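Local structure of Sn-glycerol-3-phosphate ABC transporter substrate-binding protein UspB (Mycobacterium tuberculosis, 4MFI) at residues A233-G238 with K411-I416; E260-I265 with A277-S282; L309-K314 with E318-A323; N335-S340 with V353-E358; V386-G391 with Q421-R426. The protein serves as the extracytoplasmic substrate-binding subunit of an ABC transporter and is specific for glycerophosphocholine. One frame throughout, in Å; residues are numbered along the deposited sequence.

Contact 1 of 5, residues A233-G238 with K411-I416; sequences ATIAAG and KTFTNI
Phe-413 reaches out from helix 409-427 and pushes the edge of its ring toward helix 232-245, near Thr-234, Ile-235 and Gly-238. The apolar contacts all involve this ring. CE2 lies 4.0 Å from CG2 of Thr-234, and CD2 is 4.4 Å from CG1 of Ile-235. CZ comes to 4.1 Å from CA of Gly-238, where the absence of a side chain lets the ring sit close to the backbone. The two short axes are 10.8 Å apart and run at 128° to each other; the CB bond of Phe-413 already heads for the other helix, and the ring fills the distance. One polar atom takes part: the carbonyl O of Thr-234 meets the ring at its edge, in plane, 3.6 Å from CE2. That oxygen also accepts the helical bond from Gly-238 N. The hydroxyl of Thr-234 is engaged elsewhere, with the carbonyls of Thr-228 and Ala-220, while its methyl is the branch offered to the ring. Leu-399 and Ile-402 of helix 391-405 also touch Phe-413. The joint between the two helices is therefore mainly hydrophobic, and the weakly positive ring edge probably gains a little from facing the carbonyl oxygen.

Contact 2 of 5, residues E260-I265 with A277-S282; sequences EFATGI and AGITAS
Ala-262 and Ile-279 bring two short helices together, their CA atoms 5.3 Å apart. Helix 257-262 is ending here: Gly-264 takes a positive phi of 95°, a conformation that glycine adopts readily, and the chain closes with a Schellman motif, in which Gly-264 N bonds to Phe-261 O and Ile-265 N, more weakly, to Glu-260 O. Segment 277-282 is the helical partner and presents Ile-279 and Ser-282, one turn apart, to the first helix.

The side chains meet through methyl, methylene and ring carbons. CG2 of Ile-279 touches the edge of the Phe-261 ring, in its plane, at 3.8 Å from CD2 and equally near CE2, the two side chains lying roughly perpendicular. Phe-261 has CG anti to the backbone N (chi1 177°), which carries the ring edge to the isoleucine although its CB does not head for the other helix. The CB of Ala-262 is directed at the second helix. It lies 4.4 Å from CG2 of Ile-279 and 4.0 Å from CB of Ser-282, so the small methyl permits the close backbone approach. Phe-287 of strand 287-290 touches both Phe-261 and Ile-279 and adds to the apolar cluster from the sheet side.

Strand 268-272 runs between the two helices in sequence, making this a helix-strand-helix unit of the alpha/beta architecture of a periplasmic-binding-protein fold, in which the end of the first helix meets the second through Phe-261 and Ala-262.

Contact 3 of 5, residues L309-K314 with E318-A323; sequences LAIPAK and ERKVNA
Ile-311 lays its side chain over the first turns of helix 317-330, between Lys-320 and Ala-323. CD1 is 3.9 Å from CB of Ala-323 and 3.7 Å from the carbonyl O of Lys-320, while the other branch, CG2, meets the aliphatic CG of Lys-320 at 4.0 Å. The isoleucine and the lysine cross obliquely. Leu-324 and Ile-327, farther along the same helix, also touch Ile-311 and continue the apolar patch.

Lys-320 combines two roles. Its chain is fully extended beyond CG, which carries it past the isoleucine to the loop that follows the strand. There NZ donates a hydrogen bond of 3.0 Å to the carbonyl O of Ala-313. The donor stands 26° off the carbonyl plane, with a C=O...N angle of 124°. CE lies close to the same oxygen, 3.2 Å from the carbonyl O of Ala-313. The ammonium group thus ties the helix to the loop that follows the strand. The neighbouring Arg-319 faces elsewhere, forming a salt bridge with Asp-96 and bonds to the carbonyls of Gly-35 and Gly-37.

The carbonyl of Ile-311 is taken by the hydroxyl of Thr-115. Strand 307-310, the short connection and helix 317-330 form a tight beta-loop-alpha unit, with the helix laid back against the main mixed sheet of this alpha/beta binding protein.

Contact 4 of 5, residues N335-S340 with V353-E358; sequences NTAYFS and VDDASE
Ala-337 points its methyl at two carboxylates, those of Asp-355 and Glu-358 at the start of helix 356-364, which meet it from directions roughly at right angles. CB of Ala-337 lies 3.9 Å from OD2 of Asp-355 and 3.8 Å from OE1 of Glu-358, and CB of Glu-358 also approaches it, at 4.1 Å. The two acids reach the methyl differently. Asp-355, with CG anti to its backbone N (chi1 176°), turns its carboxylate back over the first turn of its own helix. Glu-358 starts out the same way but bends at chi2 (66°), bringing its carboxylate round beside helix 333-343.

Asp-355 is the N-cap: OD2 accepts from Glu-358 N at 2.9 Å, the N-H arriving on the anti side, 19° out of the carboxylate plane.

The two carboxylate oxygens of Glu-358 have separate duties. OE1, the one against the alanine, receives the side-chain amide of Gln-341, which bonds to the hydroxyl of Ser-357 as well. OE2 accepts from a water at 2.6 Å, and the same water donates to OG of Ser-340 at 2.9 Å. That serine hydroxyl is bonded in addition to the carbonyl of Tyr-345.

The buried Glu-358 is thus held by an amide and a water, and Asp-355 by the amide at the helix start. Both acids lie at the N-terminal end of a helix, whose dipole would probably favour their negative charge. Between the segments, the methyl makes van der Waals contact with two carboxylate oxygens and CB of Glu-358, and the water between Glu-358 and Ser-340 supplies the polar link.

Contact 5 of 5, residues V386-G391 with Q421-R426; sequences VFLPGG and QVILDR
A type II beta turn, Leu-388 to Gly-391, leads into helix 391-405 and packs against the last part of helix 409-427, joining the start of the one helix to the far end of the other. The turn is closed by Gly-391 N bonding to Leu-388 O at 2.9 Å. Gly-390, at the N-cap position, has the positive phi (68°) that the third residue of such a turn needs.

Leu-388 is set against two residues of the helix, roughly perpendicular to each. CD2 rests on CG2 of Ile-423 at 3.8 Å, and CD1 on CB of Leu-424 at 3.9 Å. CG of Leu-388 anti to its backbone N (chi1 -167°) directs both methyls to the helix. Leu-227 and Leu-420 also touch Leu-388, and Trp-225 touches Leu-424. Phe-387 turns the other way, stacking on Phe-106.

Pro-389 is partly exposed; its ring and the Ile-423 side chain lie alongside each other, pointing opposite ways. Its CB is 3.9 Å from CG2 of Ile-423, the same methyl that meets Leu-388. This CG2 also comes within 3.6 Å of the carbonyl O of Pro-389, so one isoleucine methyl touches the proline ring, its carbonyl oxygen and the leucine.

Overall arrangement
Contacts 1 and 5 share helix 409-427: their centres are 17 Å apart and their nearest atoms about 5 Å, so this helix is held at one place to helix 232-245 and farther along to the turn before helix 391-405. Along the chain their segments alternate, and contacts 2, 3 and 4 are nested within the loop closed by contact 1. Contacts 3 and 4 use the successive helices 317-330 and 333-343, with nearest atoms about 8 Å apart, as are those of contacts 2 and 4. Contacts 1 and 3, centres 42 Å apart, lie on opposite sides of the chain's centre. Substrate-binding proteins of this family generally hold their ligand between two lobes.

Contact 1 of 5, residues A233-G238 with K411-I416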
# COMPACT_ATOMS: atom_id res chain seq x y z
N ALA A 233 -2.50 9.08 22.63
CA ALA A 233 -2.00 9.66 21.39
C ALA A 233 -2.87 9.29 20.19
O ALA A 233 -3.08 10.10 19.29
CB ALA A 233 -0.55 9.28 21.15
N THR A 234 -3.40 8.07 20.19
CA THR A 234 -4.26 7.63 19.10
C THR A 234 -5.60 8.35 19.13
O THR A 234 -6.12 8.78 18.10
CB THR A 234 -4.48 6.12 19.17
OG1 THR A 234 -3.20 5.48 19.25
CG2 THR A 234 -5.23 5.63 17.93
N ILE A 235 -6.17 8.47 20.32
CA ILE A 235 -7.41 9.23 20.47
C ILE A 235 -7.21 10.69 20.03
O ILE A 235 -8.07 11.28 19.37
CB ILE A 235 -7.97 9.13 21.90
CG1 ILE A 235 -8.47 7.70 22.16
CG2 ILE A 235 -9.09 10.14 22.13
CD1 ILE A 235 -8.93 7.44 23.55
N ALA A 236 -6.06 11.27 20.37
CA ALA A 236 -5.75 12.63 19.95
C ALA A 236 -5.68 12.76 18.43
O ALA A 236 -6.20 13.73 17.86
CB ALA A 236 -4.46 13.11 20.60
N ALA A 237 -5.04 11.80 17.76
CA ALA A 237 -5.01 11.79 16.30
C ALA A 237 -6.42 11.66 15.73
O ALA A 237 -6.77 12.33 14.75
CB ALA A 237 -4.11 10.67 15.79
N GLY A 238 -7.24 10.81 16.35
CA GLY A 238 -8.63 10.68 15.95
C GLY A 238 -9.38 12.00 16.05
O GLY A 238 -10.18 12.35 15.17
N LYS A 411 -15.55 6.89 22.14
CA LYS A 411 -16.57 5.84 22.08
C LYS A 411 -16.33 4.91 20.89
O LYS A 411 -16.38 3.68 21.01
CB LYS A 411 -17.96 6.46 22.01
CG LYS A 411 -19.07 5.44 21.87
CD LYS A 411 -20.39 6.13 21.54
CE LYS A 411 -21.47 5.13 21.16
NZ LYS A 411 -21.89 4.31 22.32
N THR A 412 -16.03 5.50 19.73
CA THR A 412 -15.86 4.72 18.51
C THR A 412 -14.62 3.83 18.59
O THR A 412 -14.71 2.61 18.35
CB THR A 412 -15.78 5.63 17.28
OG1 THR A 412 -17.00 6.39 17.19
CG2 THR A 412 -15.59 4.82 16.01
N PHE A 413 -13.49 4.42 18.97
CA PHE A 413 -12.24 3.66 19.09
C PHE A 413 -12.32 2.57 20.17
O PHE A 413 -11.74 1.49 20.00
CB PHE A 413 -11.04 4.58 19.34
CG PHE A 413 -10.57 5.34 18.12
CD1 PHE A 413 -11.28 5.30 16.92
CD2 PHE A 413 -9.38 6.06 18.16
CE1 PHE A 413 -10.82 5.99 15.80
CE2 PHE A 413 -8.92 6.75 17.05
CZ PHE A 413 -9.64 6.72 15.87
N THR A 414 -13.02 2.84 21.26
CA THR A 414 -13.18 1.86 22.33
C THR A 414 -14.00 0.65 21.86
O THR A 414 -13.61 -0.49 22.11
CB THR A 414 -13.82 2.49 23.58
OG1 THR A 414 -12.98 3.56 24.05
CG2 THR A 414 -14.01 1.46 24.68
N ASN A 415 -15.12 0.91 21.18
CA ASN A 415 -15.96 -0.16 20.63
C ASN A 415 -15.18 -0.98 19.62
O ASN A 415 -15.23 -2.21 19.63
CB ASN A 415 -17.24 0.41 19.98
CG ASN A 415 -17.99 -0.64 19.11
OD1 ASN A 415 -18.78 -1.43 19.62
ND2 ASN A 415 -17.76 -0.61 17.79
N ILE A 416 -14.48 -0.29 18.73
CA ILE A 416 -13.71 -0.98 17.71
C ILE A 416 -12.61 -1.83 18.33
O ILE A 416 -12.43 -2.99 17.94
CB ILE A 416 -13.12 -0.01 16.70
CG1 ILE A 416 -14.25 0.53 15.82
CG2 ILE A 416 -12.05 -0.67 15.85
CD1 ILE A 416 -13.82 1.68 14.97

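Contact 2 of 5, residues E260-I265 with A277-S282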
# COMPACT_ATOMS: atom_id res chain seq x y z
N GLU A 260 -12.37 13.82 -6.93
CA GLU A 260 -12.76 15.07 -6.27
C GLU A 260 -11.60 16.05 -6.23
O GLU A 260 -11.80 17.26 -6.35
CB GLU A 260 -13.31 14.81 -4.87
CG GLU A 260 -14.72 14.22 -4.89
CD GLU A 260 -15.36 14.18 -3.52
OE1 GLU A 260 -14.95 14.97 -2.64
OE2 GLU A 260 -16.27 13.35 -3.32
N PHE A 261 -10.38 15.55 -6.08
CA PHE A 261 -9.22 16.41 -6.18
C PHE A 261 -9.02 16.91 -7.61
O PHE A 261 -8.85 18.11 -7.85
CB PHE A 261 -7.94 15.74 -5.68
CG PHE A 261 -6.74 16.60 -5.85
CD1 PHE A 261 -6.51 17.66 -4.97
CD2 PHE A 261 -5.87 16.42 -6.92
CE1 PHE A 261 -5.42 18.50 -5.14
CE2 PHE A 261 -4.78 17.26 -7.09
CZ PHE A 261 -4.55 18.30 -6.20
N ALA A 262 -9.02 15.99 -8.57
CA ALA A 262 -8.73 16.33 -9.96
C ALA A 262 -9.72 17.32 -10.58
O ALA A 262 -9.35 18.07 -11.47
CB ALA A 262 -8.63 15.08 -10.82
N THR A 263 -10.96 17.30 -10.10
CA THR A 263 -11.99 18.19 -10.64
C THR A 263 -12.08 19.50 -9.87
O THR A 263 -12.86 20.38 -10.23
CB THR A 263 -13.39 17.52 -10.66
OG1 THR A 263 -13.74 17.11 -9.33
CG2 THR A 263 -13.40 16.31 -11.57
N GLY A 264 -11.29 19.62 -8.81
CA GLY A 264 -11.20 20.88 -8.09
C GLY A 264 -12.12 21.05 -6.89
O GLY A 264 -12.20 22.14 -6.34
N ILE A 265 -12.80 19.99 -6.48
CA ILE A 265 -13.68 20.06 -5.32
C ILE A 265 -12.87 20.18 -4.02
O ILE A 265 -13.30 20.84 -3.06
CB ILE A 265 -14.61 18.83 -5.24
CG1 ILE A 265 -15.40 18.67 -6.54
CG2 ILE A 265 -15.56 18.93 -4.04
CD1 ILE A 265 -16.16 19.91 -6.97
N ALA A 277 -1.20 9.15 -12.16
CA ALA A 277 -1.39 9.24 -13.61
C ALA A 277 -2.78 9.77 -13.97
O ALA A 277 -2.93 10.61 -14.86
CB ALA A 277 -1.14 7.89 -14.26
N GLY A 278 -3.80 9.28 -13.26
CA GLY A 278 -5.17 9.70 -13.52
C GLY A 278 -5.41 11.17 -13.19
O GLY A 278 -6.08 11.89 -13.95
N ILE A 279 -4.88 11.62 -12.06
CA ILE A 279 -4.99 13.02 -11.68
C ILE A 279 -4.25 13.90 -12.68
O ILE A 279 -4.75 14.95 -13.09
CB ILE A 279 -4.46 13.23 -10.25
CG1 ILE A 279 -5.38 12.51 -9.25
CG2 ILE A 279 -4.36 14.72 -9.93
CD1 ILE A 279 -4.80 12.39 -7.85
N THR A 280 -3.06 13.47 -13.10
CA THR A 280 -2.29 14.24 -14.08
C THR A 280 -3.07 14.42 -15.38
O THR A 280 -3.07 15.50 -15.98
CB THR A 280 -0.94 13.57 -14.37
OG1 THR A 280 -0.21 13.43 -13.15
CG2 THR A 280 -0.12 14.41 -15.35
N ALA A 281 -3.76 13.36 -15.81
CA ALA A 281 -4.51 13.39 -17.06
C ALA A 281 -5.79 14.23 -16.99
O ALA A 281 -6.25 14.74 -18.01
CB ALA A 281 -4.83 11.98 -17.51
N SER A 282 -6.35 14.37 -15.79
CA SER A 282 -7.66 15.00 -15.61
C SER A 282 -7.62 16.43 -15.09
O SER A 282 -8.51 17.23 -15.39
CB SER A 282 -8.52 14.16 -14.66
OG SER A 282 -8.95 12.97 -15.29

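Contact 3 of 5, residues L309-K314 with E318-A323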
# COMPACT_ATOMS: atom_id res chain seq x y z
N LEU A 309 4.51 -11.08 -4.45
CA LEU A 309 4.47 -12.41 -5.05
C LEU A 309 4.93 -13.47 -4.06
O LEU A 309 6.00 -13.34 -3.45
CB LEU A 309 5.36 -12.44 -6.30
CG LEU A 309 5.01 -11.46 -7.41
CD1 LEU A 309 6.00 -11.58 -8.57
CD2 LEU A 309 3.58 -11.71 -7.90
N ALA A 310 4.12 -14.51 -3.90
CA ALA A 310 4.40 -15.59 -2.94
C ALA A 310 4.45 -16.94 -3.64
O ALA A 310 3.93 -17.10 -4.75
CB ALA A 310 3.32 -15.61 -1.86
N ILE A 311 5.06 -17.92 -2.98
CA ILE A 311 5.20 -19.27 -3.50
C ILE A 311 4.49 -20.24 -2.56
O ILE A 311 4.88 -20.38 -1.40
CB ILE A 311 6.69 -19.66 -3.60
CG1 ILE A 311 7.46 -18.66 -4.46
CG2 ILE A 311 6.86 -21.09 -4.13
CD1 ILE A 311 8.97 -18.94 -4.50
N PRO A 312 3.45 -20.93 -3.04
CA PRO A 312 2.75 -21.89 -2.19
C PRO A 312 3.67 -22.99 -1.63
O PRO A 312 4.60 -23.45 -2.30
CB PRO A 312 1.71 -22.50 -3.13
CG PRO A 312 1.42 -21.38 -4.09
CD PRO A 312 2.77 -20.75 -4.34
N ALA A 313 3.37 -23.41 -0.41
CA ALA A 313 4.15 -24.44 0.28
C ALA A 313 4.05 -25.81 -0.39
O ALA A 313 4.97 -26.61 -0.28
CB ALA A 313 3.73 -24.53 1.74
N LYS A 314 2.93 -26.09 -1.05
CA LYS A 314 2.71 -27.44 -1.59
C LYS A 314 3.24 -27.63 -3.02
O LYS A 314 2.61 -28.30 -3.85
CB LYS A 314 1.25 -27.87 -1.47
CG LYS A 314 0.28 -27.10 -2.34
CD LYS A 314 -0.99 -27.92 -2.56
CE LYS A 314 -1.54 -28.45 -1.25
NZ LYS A 314 -2.90 -29.03 -1.41
N GLU A 318 11.92 -28.47 -6.50
CA GLU A 318 12.33 -27.99 -7.82
C GLU A 318 11.42 -26.87 -8.31
O GLU A 318 11.90 -25.85 -8.81
CB GLU A 318 12.36 -29.13 -8.85
CG GLU A 318 12.52 -28.64 -10.30
CD GLU A 318 12.85 -29.75 -11.29
OE1 GLU A 318 13.48 -30.75 -10.88
OE2 GLU A 318 12.50 -29.61 -12.48
N ARG A 319 10.11 -27.05 -8.15
CA ARG A 319 9.18 -26.02 -8.59
C ARG A 319 9.30 -24.74 -7.76
O ARG A 319 9.12 -23.65 -8.29
CB ARG A 319 7.73 -26.54 -8.61
CG ARG A 319 7.51 -27.64 -9.64
CD ARG A 319 6.03 -27.89 -9.91
NE ARG A 319 5.42 -26.80 -10.67
CZ ARG A 319 5.41 -26.73 -12.00
NH1 ARG A 319 5.98 -27.69 -12.73
NH2 ARG A 319 4.83 -25.70 -12.61
N LYS A 320 9.62 -24.87 -6.47
CA LYS A 320 9.82 -23.69 -5.64
C LYS A 320 11.02 -22.87 -6.11
O LYS A 320 10.96 -21.63 -6.17
CB LYS A 320 10.00 -24.06 -4.16
CG LYS A 320 8.73 -24.56 -3.51
CD LYS A 320 8.94 -24.83 -2.03
CE LYS A 320 7.68 -25.42 -1.43
NZ LYS A 320 7.86 -25.80 -0.01
N VAL A 321 12.12 -23.55 -6.43
CA VAL A 321 13.30 -22.88 -6.95
C VAL A 321 12.96 -22.13 -8.23
O VAL A 321 13.31 -20.97 -8.38
CB VAL A 321 14.44 -23.88 -7.18
CG1 VAL A 321 15.58 -23.23 -7.94
CG2 VAL A 321 14.93 -24.42 -5.85
N ASN A 322 12.25 -22.79 -9.15
CA ASN A 322 11.90 -22.13 -10.41
C ASN A 322 10.98 -20.94 -10.21
O ASN A 322 11.11 -19.91 -10.87
CB ASN A 322 11.29 -23.12 -11.40
CG ASN A 322 12.28 -24.16 -11.87
OD1 ASN A 322 13.49 -23.92 -11.86
ND2 ASN A 322 11.78 -25.31 -12.29
N ALA A 323 10.04 -21.09 -9.28
CA ALA A 323 9.12 -20.01 -8.94
C ALA A 323 9.89 -18.79 -8.42
O ALA A 323 9.58 -17.65 -8.81
CB ALA A 323 8.09 -20.48 -7.93

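Contact 4 of 5, residues N335-S340 with V353-E358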
# COMPACT_ATOMS: atom_id res chain seq x y z
N ASN A 335 13.67 -4.63 -14.43
CA ASN A 335 12.30 -5.05 -14.66
C ASN A 335 11.28 -4.35 -13.77
O ASN A 335 10.17 -4.06 -14.21
CB ASN A 335 12.19 -6.57 -14.57
CG ASN A 335 12.88 -7.25 -15.72
OD1 ASN A 335 12.99 -6.68 -16.81
ND2 ASN A 335 13.36 -8.47 -15.50
N THR A 336 11.66 -4.07 -12.53
CA THR A 336 10.75 -3.30 -11.68
C THR A 336 10.65 -1.85 -12.18
O THR A 336 9.58 -1.24 -12.10
CB THR A 336 11.13 -3.36 -10.17
OG1 THR A 336 10.05 -2.83 -9.39
CG2 THR A 336 12.40 -2.57 -9.88
N ALA A 337 11.74 -1.31 -12.72
CA ALA A 337 11.70 0.01 -13.33
C ALA A 337 10.72 0.02 -14.50
O ALA A 337 9.87 0.91 -14.60
CB ALA A 337 13.08 0.43 -13.79
N TYR A 338 10.83 -0.99 -15.36
CA TYR A 338 9.90 -1.14 -16.48
C TYR A 338 8.45 -1.25 -16.02
O TYR A 338 7.56 -0.55 -16.54
CB TYR A 338 10.28 -2.34 -17.35
CG TYR A 338 9.23 -2.69 -18.38
CD1 TYR A 338 9.10 -1.95 -19.55
CD2 TYR A 338 8.35 -3.75 -18.17
CE1 TYR A 338 8.13 -2.26 -20.48
CE2 TYR A 338 7.38 -4.07 -19.09
CZ TYR A 338 7.27 -3.32 -20.25
OH TYR A 338 6.30 -3.64 -21.17
N PHE A 339 8.20 -2.13 -15.05
CA PHE A 339 6.85 -2.32 -14.53
C PHE A 339 6.29 -1.00 -13.99
O PHE A 339 5.13 -0.65 -14.26
CB PHE A 339 6.86 -3.39 -13.44
CG PHE A 339 5.48 -3.84 -13.02
CD1 PHE A 339 4.73 -4.68 -13.84
CD2 PHE A 339 4.96 -3.47 -11.80
CE1 PHE A 339 3.47 -5.11 -13.46
CE2 PHE A 339 3.69 -3.89 -11.41
CZ PHE A 339 2.95 -4.72 -12.24
N SER A 340 7.12 -0.27 -13.25
CA SER A 340 6.74 1.03 -12.71
C SER A 340 6.37 2.03 -13.80
O SER A 340 5.35 2.71 -13.71
CB SER A 340 7.89 1.60 -11.86
OG SER A 340 7.59 2.91 -11.41
N VAL A 353 16.94 3.31 -9.43
CA VAL A 353 17.23 4.72 -9.71
C VAL A 353 18.41 4.88 -10.65
O VAL A 353 18.55 5.91 -11.30
CB VAL A 353 17.49 5.56 -8.42
CG1 VAL A 353 16.38 5.35 -7.41
CG2 VAL A 353 18.83 5.21 -7.79
N ASP A 354 19.27 3.85 -10.73
CA ASP A 354 20.45 3.90 -11.58
C ASP A 354 20.19 3.32 -12.97
O ASP A 354 21.07 3.33 -13.83
CB ASP A 354 21.63 3.17 -10.92
CG ASP A 354 22.04 3.80 -9.60
OD1 ASP A 354 22.02 5.04 -9.50
OD2 ASP A 354 22.38 3.04 -8.66
N ASP A 355 18.99 2.80 -13.18
CA ASP A 355 18.58 2.31 -14.49
C ASP A 355 18.45 3.49 -15.46
O ASP A 355 17.89 4.52 -15.10
CB ASP A 355 17.26 1.54 -14.39
CG ASP A 355 16.73 1.08 -15.74
OD1 ASP A 355 17.22 0.05 -16.26
OD2 ASP A 355 15.82 1.74 -16.28
N ALA A 356 18.99 3.33 -16.66
CA ALA A 356 19.01 4.42 -17.64
C ALA A 356 17.61 4.91 -18.00
O ALA A 356 17.35 6.12 -18.01
CB ALA A 356 19.77 3.99 -18.89
N SER A 357 16.70 3.98 -18.30
CA SER A 357 15.33 4.34 -18.65
C SER A 357 14.63 5.02 -17.48
O SER A 357 13.86 5.96 -17.67
CB SER A 357 14.54 3.11 -19.10
OG SER A 357 14.31 2.22 -18.02
N GLU A 358 14.91 4.54 -16.27
CA GLU A 358 14.31 5.13 -15.07
C GLU A 358 14.81 6.55 -14.83
O GLU A 358 14.04 7.42 -14.43
CB GLU A 358 14.56 4.25 -13.85
CG GLU A 358 13.90 4.74 -12.56
CD GLU A 358 12.39 4.69 -12.60
OE1 GLU A 358 11.82 4.04 -13.51
OE2 GLU A 358 11.76 5.30 -11.70
O HOH W 1 9.23 5.26 -11.38

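Contact 5 of 5, residues V386-G391 with Q421-R426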
# COMPACT_ATOMS: atom_id res chain seq x y z
N VAL A 386 -3.35 -5.03 8.93
CA VAL A 386 -2.95 -6.01 7.91
C VAL A 386 -2.93 -7.49 8.31
O VAL A 386 -2.98 -8.35 7.43
CB VAL A 386 -1.58 -5.66 7.26
CG1 VAL A 386 -1.70 -4.40 6.40
CG2 VAL A 386 -0.47 -5.53 8.33
N PHE A 387 -2.84 -7.78 9.61
CA PHE A 387 -2.76 -9.17 10.08
C PHE A 387 -4.02 -9.63 10.80
O PHE A 387 -4.23 -10.83 11.00
CB PHE A 387 -1.58 -9.36 11.05
CG PHE A 387 -0.21 -9.20 10.42
CD1 PHE A 387 -0.04 -9.08 9.05
CD2 PHE A 387 0.91 -9.19 11.24
CE1 PHE A 387 1.24 -8.94 8.50
CE2 PHE A 387 2.18 -9.06 10.69
CZ PHE A 387 2.34 -8.93 9.32
N LEU A 388 -4.84 -8.68 11.22
CA LEU A 388 -6.03 -8.98 12.00
C LEU A 388 -7.20 -9.00 11.03
O LEU A 388 -7.45 -8.02 10.33
CB LEU A 388 -6.21 -7.88 13.05
CG LEU A 388 -7.21 -8.06 14.21
CD1 LEU A 388 -6.91 -7.05 15.30
CD2 LEU A 388 -8.66 -7.95 13.74
N PRO A 389 -7.93 -10.13 10.96
CA PRO A 389 -8.99 -10.30 9.96
C PRO A 389 -10.00 -9.17 9.96
O PRO A 389 -10.58 -8.86 11.00
CB PRO A 389 -9.66 -11.61 10.38
CG PRO A 389 -8.58 -12.38 11.04
CD PRO A 389 -7.75 -11.34 11.78
N GLY A 390 -10.18 -8.55 8.80
CA GLY A 390 -11.09 -7.42 8.64
C GLY A 390 -10.70 -6.12 9.33
O GLY A 390 -11.48 -5.17 9.32
N GLY A 391 -9.50 -6.05 9.91
CA GLY A 391 -9.13 -4.87 10.67
C GLY A 391 -9.16 -3.59 9.85
O GLY A 391 -9.59 -2.53 10.34
N GLN A 421 -10.20 -7.00 19.40
CA GLN A 421 -9.55 -7.88 20.37
C GLN A 421 -10.17 -9.28 20.30
O GLN A 421 -9.45 -10.29 20.30
CB GLN A 421 -9.68 -7.32 21.79
CG GLN A 421 -8.84 -8.08 22.80
CD GLN A 421 -7.37 -7.82 22.60
OE1 GLN A 421 -6.92 -6.68 22.66
NE2 GLN A 421 -6.60 -8.89 22.36
N VAL A 422 -11.50 -9.34 20.25
CA VAL A 422 -12.20 -10.61 20.15
C VAL A 422 -11.80 -11.36 18.87
O VAL A 422 -11.50 -12.55 18.91
CB VAL A 422 -13.72 -10.41 20.23
CG1 VAL A 422 -14.46 -11.69 19.85
CG2 VAL A 422 -14.12 -9.98 21.63
N ILE A 423 -11.77 -10.65 17.74
CA ILE A 423 -11.41 -11.29 16.48
C ILE A 423 -9.96 -11.77 16.49
O ILE A 423 -9.66 -12.90 16.09
CB ILE A 423 -11.65 -10.34 15.28
CG1 ILE A 423 -13.16 -10.14 15.07
CG2 ILE A 423 -11.02 -10.90 13.99
CD1 ILE A 423 -13.50 -8.98 14.16
N LEU A 424 -9.06 -10.93 16.98
CA LEU A 424 -7.65 -11.29 17.06
C LEU A 424 -7.44 -12.54 17.91
O LEU A 424 -6.74 -13.47 17.51
CB LEU A 424 -6.86 -10.12 17.66
CG LEU A 424 -5.34 -10.30 17.70
CD1 LEU A 424 -4.78 -10.32 16.27
CD2 LEU A 424 -4.71 -9.18 18.52
N ASP A 425 -8.04 -12.56 19.10
CA ASP A 425 -7.86 -13.69 20.01
C ASP A 425 -8.51 -14.98 19.50
O ASP A 425 -8.04 -16.08 19.82
CB ASP A 425 -8.37 -13.34 21.41
CG ASP A 425 -7.55 -12.25 22.08
OD1 ASP A 425 -6.40 -12.04 21.65
OD2 ASP A 425 -8.07 -11.61 23.02
N ARG A 426 -9.58 -14.85 18.72
CA ARG A 426 -10.25 -16.05 18.23
C ARG A 426 -9.66 -16.60 16.93
O ARG A 426 -9.68 -17.82 16.71
CB ARG A 426 -11.77 -15.87 18.15
CG ARG A 426 -12.30 -15.29 16.87
CD ARG A 426 -13.82 -15.14 16.93
NE ARG A 426 -14.54 -16.34 17.38
CZ ARG A 426 -14.81 -17.39 16.61
NH1 ARG A 426 -14.40 -17.43 15.35
NH2 ARG A 426 -15.49 -18.42 17.10